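Local coordinates for protein putative phosphosugar isomerases (Salmonella typhimurium LT2, PDB 3FKJ) that probably binds phosphorylated sugar derivatives through its SIS (sugar isomerase) fold and may isomerise them, at residues Q198-A201 with Q202-A205. Numbering follows the deposited sequence.
Sequences QEDA and QRFA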
# COMPACT_ATOMS: atom_id res chain seq x y z
N GLN A 198 -11.19 -9.72 26.57
CA GLN A 198 -10.24 -10.45 27.43
C GLN A 198 -10.40 -11.95 27.29
O GLN A 198 -9.42 -12.67 27.20
CB GLN A 198 -10.42 -10.10 28.91
CG GLN A 198 -10.18 -8.63 29.27
CD GLN A 198 -8.76 -8.17 29.00
OE1 GLN A 198 -7.80 -8.95 29.11
NE2 GLN A 198 -8.61 -6.88 28.64
N GLU A 199 -11.63 -12.42 27.29
CA GLU A 199 -11.89 -13.85 27.27
C GLU A 199 -11.53 -14.41 25.91
O GLU A 199 -10.79 -15.38 25.81
CB GLU A 199 -13.36 -14.13 27.58
CG GLU A 199 -13.69 -15.56 27.96
CD GLU A 199 -15.05 -15.69 28.65
OE1 GLU A 199 -15.80 -14.69 28.76
OE2 GLU A 199 -15.39 -16.82 29.10
N ASP A 200 -12.05 -13.78 24.87
CA ASP A 200 -11.75 -14.20 23.50
C ASP A 200 -10.24 -14.24 23.23
O ASP A 200 -9.76 -15.19 22.62
CB ASP A 200 -12.47 -13.32 22.47
CG ASP A 200 -12.40 -13.88 21.06
OD1 ASP A 200 -12.83 -15.02 20.85
OD2 ASP A 200 -11.91 -13.18 20.14
N ALA A 201 -9.52 -13.23 23.72
CA ALA A 201 -8.08 -13.09 23.52
C ALA A 201 -7.31 -14.25 24.12
O ALA A 201 -6.36 -14.75 23.52
CB ALA A 201 -7.60 -11.79 24.12
N GLN A 202 -7.74 -14.68 25.31
CA GLN A 202 -7.18 -15.87 25.98
C GLN A 202 -7.35 -17.14 25.18
O GLN A 202 -6.46 -17.99 25.12
CB GLN A 202 -7.85 -16.07 27.35
CG GLN A 202 -7.39 -15.12 28.42
CD GLN A 202 -5.89 -14.92 28.38
OE1 GLN A 202 -5.14 -15.90 28.38
NE2 GLN A 202 -5.44 -13.67 28.29
N ARG A 203 -8.52 -17.28 24.59
CA ARG A 203 -8.92 -18.46 23.87
C ARG A 203 -8.14 -18.49 22.51
O ARG A 203 -7.64 -19.54 22.06
CB ARG A 203 -10.45 -18.39 23.80
CG ARG A 203 -11.18 -19.45 23.03
CD ARG A 203 -11.79 -18.87 21.74
NE ARG A 203 -10.95 -19.14 20.58
CZ ARG A 203 -10.44 -18.25 19.73
NH1 ARG A 203 -9.67 -18.71 18.75
NH2 ARG A 203 -10.70 -16.93 19.80
N PHE A 204 -8.01 -17.31 21.92
CA PHE A 204 -7.16 -17.07 20.75
C PHE A 204 -5.69 -17.47 20.97
O PHE A 204 -5.11 -18.27 20.19
CB PHE A 204 -7.26 -15.59 20.37
CG PHE A 204 -6.25 -15.14 19.36
CD1 PHE A 204 -6.46 -15.35 18.01
CD2 PHE A 204 -5.09 -14.51 19.75
CE1 PHE A 204 -5.55 -14.94 17.09
CE2 PHE A 204 -4.16 -14.08 18.81
CZ PHE A 204 -4.39 -14.29 17.49
N ALA A 205 -5.08 -16.90 22.02
CA ALA A 205 -3.70 -17.22 22.41
C ALA A 205 -3.49 -18.74 22.52
O ALA A 205 -2.59 -19.28 21.88
CB ALA A 205 -3.36 -16.55 23.70
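Asp200 and Arg203, three residues apart on helix 198-208, send their side chains out alongside one another. Their salt bridge joins Asp200 OD1 to Arg203 NH2 at 3.0 Å. It is not a flat, two-pronged pairing. The nitrogen meets OD1 from above the carboxylate, 53° out of its plane, and the two flat groups are turned 37° against each other. With CG anti to the backbone N (chi1 -169°), the Asp200 carboxylate lies beside its own carbonyl carbon, on the side where Arg203 comes up. Arg203 starts the same way, then bends at chi2 and chi3, which folds the guanidinium back so that its edge faces the acid. Gln292 NE2 and Tyr324 OH both bond to Asp200 OD2, and Gln292 OE1 bonds to Arg203 NH2. Arg203 NE makes a further salt bridge to Glu207, one turn on.

The backbone beneath is regular alpha helix. Phe204 N bonds to Asp200 O at 2.8 Å, and Ala205 N to Ala201 O at 2.9 Å. Ala201 O also lies at the edge of the Phe204 ring, 4.0 Å from CD2. On the side facing helix 313-331, Ala201 packs on Val323 and Ala205 on Ala331.

This is an i to i+3 salt bridge in the first turns of a helix, linked through OD1 and NH2. Arg203, the helix start and the hydrogen bonds to OD2 probably favour an ionised Asp200.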